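Local atomic coordinates of DUF871 domain-containing protein (Enterococcus faecalis, PDB entry 2P0O), a protein that is of unknown function but probably acts as a 6-phospho-N-acetylmuramidase, hydrolysing cell-wall-derived sugars that carry N-acetylmuramic acid 6-phosphate. Residues T36-P41 with V68-E73; L118-I123 with A143-Y148. All blocks are in the same frame, centred on the assembly; numbering follows the deposited sequence.

How the interactions relate
Both interactions join neighbouring parallel strands of one eight-stranded barrel at their C-terminal ends: interaction 1 pairs the second strand with the third, interaction 2 the fifth with the sixth. Their centres lie about 15 Å apart and they do not touch, yet R97, on the strand after the third, serves both, by a salt bridge to D69 and by hydrogen bonds to L118 O and N146 OD1. Each is partly buried. Interaction 1 is regular strand pairing, with a mainly apolar outer face and a charged, polar inner one. Interaction 2 has only a short strand pairing and depends more on the loops beyond it, where a methyl-on-imidazole contact and a shared water do the joining.

Interaction 1: residues T36-P41 with V68-E73; sequences TSLHIP and VDISGE
T36, S37 and L38 run parallel to V68, D69 and I70, the two short strand axes 4.7 Å apart at closest approach and inclined by 23°. D69 makes both backbone bonds to the neighbouring strand: its N donates to T36 O (2.8 Å) and its O accepts from L38 N (2.8 Å). The T36 and V68 side chains run alongside each other on one face, CG2 to CG2 3.8 Å. L38 reaches back along this face, its CD1 4.0 Å from V68 CG1, while L38 CB lies 4.2 Å from I70 CD1. V68 also packs on L52, and T36 OG1 bonds to V9 O. S37 and D69 occupy the other face. Both have the side chain anti to the backbone N (chi1 -179° and 179°), which brings S37 OG near D69 OD1 for a weak hydrogen bond of 3.4 Å. The stronger partner of D69 is R97, in a salt bridge to OD2. Beyond the strand, S71 is the N-cap of helix 72-76, its OG bonding to A74 N. These are adjacent strands of a TIM barrel, meeting at the C-terminal mouth where enzymes of this fold keep their active sites.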
ATOM      1  N   THR A  36      13.078  -3.528   7.809  1.00 59.73           N
ATOM      2  CA  THR A  36      14.042  -4.553   7.458  1.00 61.41           C
ATOM      3  C   THR A  36      14.128  -5.607   8.558  1.00 62.84           C
ATOM      4  O   THR A  36      14.090  -5.283   9.755  1.00 62.62           O
ATOM      5  CB  THR A  36      15.437  -3.951   7.110  1.00 61.53           C
ATOM      6  OG1 THR A  36      16.288  -4.977   6.575  1.00 62.08           O
ATOM      7  CG2 THR A  36      16.113  -3.307   8.333  1.00 61.08           C
ATOM      8  N   SER A  37      14.230  -6.864   8.143  1.00 64.83           N
ATOM      9  CA  SER A  37      14.315  -7.984   9.077  1.00 67.47           C
ATOM     10  C   SER A  37      15.657  -8.681   8.929  1.00 68.65           C
ATOM     11  O   SER A  37      15.999  -9.176   7.862  1.00 68.39           O
ATOM     12  CB  SER A  37      13.147  -8.970   8.869  1.00 67.80           C
ATOM     13  OG  SER A  37      13.209 -10.059   9.789  1.00 69.73           O
ATOM     14  N   LEU A  38      16.423  -8.695  10.013  1.00 71.24           N
ATOM     15  CA  LEU A  38      17.788  -9.220   9.999  1.00 73.52           C
ATOM     16  C   LEU A  38      17.962 -10.571  10.691  1.00 75.28           C
ATOM     17  O   LEU A  38      17.545 -10.749  11.846  1.00 75.55           O
ATOM     18  CB  LEU A  38      18.731  -8.222  10.652  1.00 73.41           C
ATOM     19  CG  LEU A  38      19.471  -7.225   9.768  1.00 74.10           C
ATOM     20  CD1 LEU A  38      18.573  -6.048   9.376  1.00 75.60           C
ATOM     21  CD2 LEU A  38      20.697  -6.738  10.514  1.00 73.83           C
ATOM     22  N   HIS A  39      18.583 -11.510   9.970  1.00 77.46           N
ATOM     23  CA  HIS A  39      19.101 -12.767  10.543  1.00 79.54           C
ATOM     24  C   HIS A  39      20.607 -12.846  10.283  1.00 80.19           C
ATOM     25  O   HIS A  39      21.041 -12.876   9.126  1.00 80.42           O
ATOM     26  CB  HIS A  39      18.379 -13.992   9.958  1.00 79.81           C
ATOM     27  CG  HIS A  39      16.889 -13.847   9.935  1.00 82.63           C
ATOM     28  ND1 HIS A  39      16.224 -13.144   8.949  1.00 84.83           N
ATOM     29  CD2 HIS A  39      15.936 -14.283  10.796  1.00 84.68           C
ATOM     30  CE1 HIS A  39      14.925 -13.161   9.198  1.00 85.72           C
ATOM     31  NE2 HIS A  39      14.723 -13.848  10.312  1.00 86.04           N
ATOM     32  N   ILE A  40      21.394 -12.832  11.362  1.00 81.24           N
ATOM     33  CA  ILE A  40      22.859 -12.938  11.287  1.00 82.26           C
ATOM     34  C   ILE A  40      23.355 -14.188  12.022  1.00 82.87           C
ATOM     35  O   ILE A  40      23.698 -14.103  13.206  1.00 83.14           O
ATOM     36  CB  ILE A  40      23.598 -11.708  11.948  1.00 82.45           C
ATOM     37  CG1 ILE A  40      22.815 -10.389  11.808  1.00 82.55           C
ATOM     38  CG2 ILE A  40      25.070 -11.628  11.499  1.00 81.89           C
ATOM     39  CD1 ILE A  40      22.354 -10.060  10.428  1.00 83.38           C
ATOM     40  N   PRO A  41      23.368 -15.357  11.348  1.00 83.42           N
ATOM     41  CA  PRO A  41      24.069 -16.523  11.908  1.00 83.62           C
ATOM     42  C   PRO A  41      25.576 -16.519  11.615  1.00 83.59           C
ATOM     43  O   PRO A  41      26.095 -15.541  11.050  1.00 83.57           O
ATOM     44  CB  PRO A  41      23.384 -17.720  11.218  1.00 83.64           C
ATOM     45  CG  PRO A  41      22.240 -17.119  10.368  1.00 83.83           C
ATOM     46  CD  PRO A  41      22.676 -15.705  10.098  1.00 83.76           C
ATOM     47  N   VAL A  68      13.929  -1.930  12.515  1.00 56.26           N
ATOM     48  CA  VAL A  68      14.691  -3.163  12.338  1.00 56.71           C
ATOM     49  C   VAL A  68      14.100  -4.310  13.174  1.00 58.57           C
ATOM     50  O   VAL A  68      14.056  -4.255  14.415  1.00 59.24           O
ATOM     51  CB  VAL A  68      16.203  -3.005  12.695  1.00 56.63           C
ATOM     52  CG1 VAL A  68      16.932  -4.336  12.576  1.00 55.47           C
ATOM     53  CG2 VAL A  68      16.900  -1.922  11.834  1.00 55.41           C
ATOM     54  N   ASP A  69      13.664  -5.355  12.488  1.00 59.37           N
ATOM     55  CA  ASP A  69      13.191  -6.545  13.156  1.00 60.86           C
ATOM     56  C   ASP A  69      14.385  -7.495  13.279  1.00 60.81           C
ATOM     57  O   ASP A  69      14.965  -7.928  12.285  1.00 60.36           O
ATOM     58  CB  ASP A  69      12.018  -7.153  12.386  1.00 61.36           C
ATOM     59  CG  ASP A  69      11.485  -8.430  13.026  1.00 65.02           C
ATOM     60  OD1 ASP A  69      12.166  -9.473  12.973  1.00 67.73           O
ATOM     61  OD2 ASP A  69      10.367  -8.399  13.565  1.00 69.74           O
ATOM     62  N   ILE A  70      14.757  -7.794  14.515  1.00 61.52           N
ATOM     63  CA  ILE A  70      15.988  -8.532  14.790  1.00 62.77           C
ATOM     64  C   ILE A  70      15.859  -9.270  16.117  1.00 63.95           C
ATOM     65  O   ILE A  70      15.244  -8.762  17.063  1.00 64.60           O
ATOM     66  CB  ILE A  70      17.207  -7.554  14.799  1.00 62.60           C
ATOM     67  CG1 ILE A  70      18.546  -8.283  14.885  1.00 62.57           C
ATOM     68  CG2 ILE A  70      17.068  -6.493  15.894  1.00 62.27           C
ATOM     69  CD1 ILE A  70      19.737  -7.341  14.670  1.00 60.23           C
ATOM     70  N   SER A  71      16.424 -10.473  16.187  1.00 64.88           N
ATOM     71  CA  SER A  71      16.422 -11.224  17.434  1.00 65.90           C
ATOM     72  C   SER A  71      17.433 -10.611  18.396  1.00 66.44           C
ATOM     73  O   SER A  71      18.380  -9.937  17.967  1.00 65.91           O
ATOM     74  CB  SER A  71      16.741 -12.697  17.191  1.00 65.75           C
ATOM     75  OG  SER A  71      18.131 -12.883  16.994  1.00 67.26           O
ATOM     76  N   GLY A  72      17.208 -10.844  19.690  1.00 67.49           N
ATOM     77  CA  GLY A  72      18.102 -10.380  20.763  1.00 68.85           C
ATOM     78  C   GLY A  72      19.551 -10.771  20.550  1.00 69.84           C
ATOM     79  O   GLY A  72      20.451  -9.953  20.795  1.00 69.94           O
ATOM     80  N   GLU A  73      19.758 -12.012  20.080  1.00 70.99           N
ATOM     81  CA  GLU A  73      21.097 -12.592  19.836  1.00 71.89           C
ATOM     82  C   GLU A  73      21.770 -12.034  18.590  1.00 72.01           C
ATOM     83  O   GLU A  73      22.962 -11.718  18.618  1.00 72.06           O
ATOM     84  CB  GLU A  73      21.055 -14.130  19.770  1.00 72.26           C
ATOM     85  CG  GLU A  73      21.277 -14.840  21.113  1.00 74.05           C
ATOM     86  CD  GLU A  73      22.142 -14.025  22.095  1.00 76.74           C
ATOM     87  OE1 GLU A  73      23.370 -13.852  21.861  1.00 76.56           O
ATOM     88  OE2 GLU A  73      21.580 -13.554  23.109  1.00 77.76           O
TER

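Interaction 2: residues L118-I123 with A143-Y148; sequences LNASTI and AWHNYY
A120 sets its CB methyl squarely over the H145 imidazole, 3.6 Å from the ring centroid and 7° off the ring normal, a CH-pi contact in which all five ring atoms lie at similar distances from the methyl carbon. H145 has CG beside its backbone N (chi1 -76°), which folds the ring back under A120; NE2 bonds to N164 OD1. Water 1 sits at the edge of the same ring, in its plane, 3.3 Å from H145 ND1. That water also meets S121 OG (2.7 Å) and Y148 OH (2.8 Å) and accepts from N146 N (3.0 Å), so it ties one loop to three residues of the other. The side chains of N119 and N146 cross at about a right angle, their amide planes 76° apart, and do not bond, OD1 of N119 staying 3.8 Å from ND2 of N146. Each is engaged elsewhere: N119 OD1 accepts from S121 N in an Asx turn, and N146 OD1 takes a hydrogen bond from R97 NH2. The backbones pair through W144 N to L118 O (2.8 Å) and, just past the strand end, A120 N to W144 O (2.9 Å). The W144 indole turns into the barrel and stacks on F175, while W144 CB lies beside L118 O. Because R97 NE also donates to L118 O, one guanidinium braces both segments. The chemistry implies that in this beta-alpha-beta unit, beyond the A120-W144 backbone bond, the loops are joined by the CH-pi contact, the water and the bridging R97, with no direct side-chain hydrogen bond between them.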
ATOM      1  N   LEU A 118       6.203  -3.940  18.188  1.00 54.47           N
ATOM      2  CA  LEU A 118       5.552  -5.097  18.802  1.00 55.50           C
ATOM      3  C   LEU A 118       4.975  -5.999  17.700  1.00 56.48           C
ATOM      4  O   LEU A 118       4.851  -5.594  16.534  1.00 56.20           O
ATOM      5  CB  LEU A 118       4.439  -4.661  19.744  1.00 54.84           C
ATOM      6  CG  LEU A 118       4.777  -3.550  20.736  1.00 54.62           C
ATOM      7  CD1 LEU A 118       3.501  -3.105  21.427  1.00 53.37           C
ATOM      8  CD2 LEU A 118       5.804  -4.060  21.752  1.00 54.88           C
ATOM      9  N   ASN A 119       4.646  -7.219  18.088  1.00 57.31           N
ATOM     10  CA  ASN A 119       4.046  -8.159  17.183  1.00 59.10           C
ATOM     11  C   ASN A 119       2.525  -8.074  17.391  1.00 59.52           C
ATOM     12  O   ASN A 119       2.017  -8.456  18.428  1.00 59.46           O
ATOM     13  CB  ASN A 119       4.621  -9.553  17.449  1.00 59.01           C
ATOM     14  CG  ASN A 119       4.050 -10.617  16.507  1.00 61.97           C
ATOM     15  OD1 ASN A 119       2.955 -10.464  15.957  1.00 63.86           O
ATOM     16  ND2 ASN A 119       4.803 -11.686  16.307  1.00 62.07           N
ATOM     17  N   ALA A 120       1.816  -7.524  16.413  1.00 61.22           N
ATOM     18  CA  ALA A 120       0.365  -7.288  16.519  1.00 62.46           C
ATOM     19  C   ALA A 120      -0.436  -8.525  16.931  1.00 64.08           C
ATOM     20  O   ALA A 120      -1.370  -8.418  17.730  1.00 65.26           O
ATOM     21  CB  ALA A 120      -0.177  -6.685  15.230  1.00 61.89           C
ATOM     22  N   SER A 121      -0.020  -9.701  16.455  1.00 65.08           N
ATOM     23  CA  SER A 121      -0.720 -10.961  16.689  1.00 65.49           C
ATOM     24  C   SER A 121      -0.462 -11.620  18.040  1.00 65.55           C
ATOM     25  O   SER A 121      -1.293 -12.398  18.500  1.00 65.96           O
ATOM     26  CB  SER A 121      -0.344 -11.972  15.608  1.00 65.29           C
ATOM     27  OG  SER A 121      -0.471 -11.363  14.336  1.00 69.46           O
ATOM     28  N   THR A 122       0.681 -11.364  18.665  1.00 65.07           N
ATOM     29  CA  THR A 122       1.011 -12.066  19.909  1.00 64.58           C
ATOM     30  C   THR A 122       0.952 -11.179  21.140  1.00 63.89           C
ATOM     31  O   THR A 122       0.966 -11.695  22.264  1.00 63.39           O
ATOM     32  CB  THR A 122       2.435 -12.667  19.894  1.00 65.25           C
ATOM     33  OG1 THR A 122       3.408 -11.600  19.888  1.00 66.48           O
ATOM     34  CG2 THR A 122       2.635 -13.614  18.692  1.00 65.31           C
ATOM     35  N   ILE A 123       0.940  -9.859  20.942  1.00 62.35           N
ATOM     36  CA  ILE A 123       0.940  -8.972  22.096  1.00 62.11           C
ATOM     37  C   ILE A 123      -0.310  -9.262  22.924  1.00 61.75           C
ATOM     38  O   ILE A 123      -1.420  -9.322  22.392  1.00 61.23           O
ATOM     39  CB  ILE A 123       1.111  -7.449  21.732  1.00 61.64           C
ATOM     40  CG1 ILE A 123       1.364  -6.598  22.986  1.00 61.62           C
ATOM     41  CG2 ILE A 123      -0.102  -6.893  21.020  1.00 61.60           C
ATOM     42  CD1 ILE A 123       2.761  -6.700  23.588  1.00 60.09           C
ATOM     43  N   ALA A 143       2.596  -1.513  16.783  1.00 57.78           N
ATOM     44  CA  ALA A 143       2.220  -2.913  16.697  1.00 57.63           C
ATOM     45  C   ALA A 143       2.240  -3.268  15.224  1.00 57.57           C
ATOM     46  O   ALA A 143       1.431  -2.732  14.455  1.00 58.17           O
ATOM     47  CB  ALA A 143       0.843  -3.138  17.312  1.00 57.76           C
ATOM     48  N   TRP A 144       3.196  -4.113  14.834  1.00 57.02           N
ATOM     49  CA  TRP A 144       3.358  -4.554  13.433  1.00 56.26           C
ATOM     50  C   TRP A 144       2.758  -5.923  13.195  1.00 56.46           C
ATOM     51  O   TRP A 144       3.062  -6.901  13.908  1.00 56.38           O
ATOM     52  CB  TRP A 144       4.831  -4.642  13.024  1.00 55.47           C
ATOM     53  CG  TRP A 144       5.501  -3.357  12.850  1.00 55.18           C
ATOM     54  CD1 TRP A 144       5.839  -2.472  13.838  1.00 53.91           C
ATOM     55  CD2 TRP A 144       5.952  -2.780  11.620  1.00 54.53           C
ATOM     56  NE1 TRP A 144       6.458  -1.380  13.299  1.00 56.61           N
ATOM     57  CE2 TRP A 144       6.540  -1.531  11.940  1.00 55.37           C
ATOM     58  CE3 TRP A 144       5.882  -3.175  10.275  1.00 56.42           C
ATOM     59  CZ2 TRP A 144       7.098  -0.687  10.971  1.00 55.98           C
ATOM     60  CZ3 TRP A 144       6.426  -2.330   9.296  1.00 54.41           C
ATOM     61  CH2 TRP A 144       7.021  -1.101   9.652  1.00 56.51           C
ATOM     62  N   HIS A 145       1.906  -6.003  12.184  1.00 55.71           N
ATOM     63  CA  HIS A 145       1.438  -7.296  11.719  1.00 56.10           C
ATOM     64  C   HIS A 145       2.554  -7.994  10.987  1.00 55.41           C
ATOM     65  O   HIS A 145       3.541  -7.383  10.589  1.00 55.48           O
ATOM     66  CB  HIS A 145       0.267  -7.107  10.781  1.00 56.59           C
ATOM     67  CG  HIS A 145      -0.999  -6.775  11.493  1.00 56.14           C
ATOM     68  ND1 HIS A 145      -1.797  -7.742  12.069  1.00 55.99           N
ATOM     69  CD2 HIS A 145      -1.610  -5.590  11.714  1.00 54.65           C
ATOM     70  CE1 HIS A 145      -2.840  -7.159  12.631  1.00 58.02           C
ATOM     71  NE2 HIS A 145      -2.750  -5.854  12.428  1.00 57.30           N
ATOM     72  N   ASN A 146       2.399  -9.287  10.836  1.00 55.61           N
ATOM     73  CA  ASN A 146       3.313 -10.080  10.085  1.00 56.20           C
ATOM     74  C   ASN A 146       2.944 -10.092   8.626  1.00 56.29           C
ATOM     75  O   ASN A 146       1.879  -9.574   8.251  1.00 56.74           O
ATOM     76  CB  ASN A 146       3.255 -11.495  10.624  1.00 56.86           C
ATOM     77  CG  ASN A 146       3.772 -11.593  12.048  1.00 59.43           C
ATOM     78  OD1 ASN A 146       4.674 -10.863  12.443  1.00 61.57           O
ATOM     79  ND2 ASN A 146       3.234 -12.550  12.809  1.00 64.60           N
ATOM     80  N   TYR A 147       3.816 -10.681   7.802  1.00 55.57           N
ATOM     81  CA  TYR A 147       3.450 -11.037   6.417  1.00 55.31           C
ATOM     82  C   TYR A 147       3.529 -12.532   6.191  1.00 54.50           C
ATOM     83  O   TYR A 147       4.046 -13.272   7.029  1.00 53.90           O
ATOM     84  CB  TYR A 147       4.271 -10.276   5.370  1.00 55.96           C
ATOM     85  CG  TYR A 147       5.764 -10.343   5.575  1.00 58.10           C
ATOM     86  CD1 TYR A 147       6.457 -11.524   5.346  1.00 57.53           C
ATOM     87  CD2 TYR A 147       6.479  -9.222   5.980  1.00 56.45           C
ATOM     88  CE1 TYR A 147       7.844 -11.612   5.532  1.00 60.53           C
ATOM     89  CE2 TYR A 147       7.864  -9.291   6.174  1.00 60.69           C
ATOM     90  CZ  TYR A 147       8.534 -10.487   5.929  1.00 61.17           C
ATOM     91  OH  TYR A 147       9.889 -10.581   6.092  1.00 63.62           O
ATOM     92  N   TYR A 148       2.994 -12.989   5.066  1.00 53.75           N
ATOM     93  CA  TYR A 148       2.732 -14.418   4.913  1.00 52.72           C
ATOM     94  C   TYR A 148       3.191 -14.886   3.565  1.00 53.11           C
ATOM     95  O   TYR A 148       2.437 -14.762   2.602  1.00 53.99           O
ATOM     96  CB  TYR A 148       1.236 -14.705   5.160  1.00 52.87           C
ATOM     97  CG  TYR A 148       0.849 -14.297   6.552  1.00 52.67           C
ATOM     98  CD1 TYR A 148       1.043 -15.167   7.650  1.00 54.74           C
ATOM     99  CD2 TYR A 148       0.385 -13.030   6.806  1.00 53.48           C
ATOM    100  CE1 TYR A 148       0.734 -14.751   8.957  1.00 51.17           C
ATOM    101  CE2 TYR A 148       0.082 -12.614   8.097  1.00 50.94           C
ATOM    102  CZ  TYR A 148       0.275 -13.458   9.155  1.00 51.72           C
ATOM    103  OH  TYR A 148      -0.061 -13.010  10.415  1.00 51.22           O
TER
HETATM  104  O   HOH W   1      -0.122 -10.562  11.812  1.00 43.89           O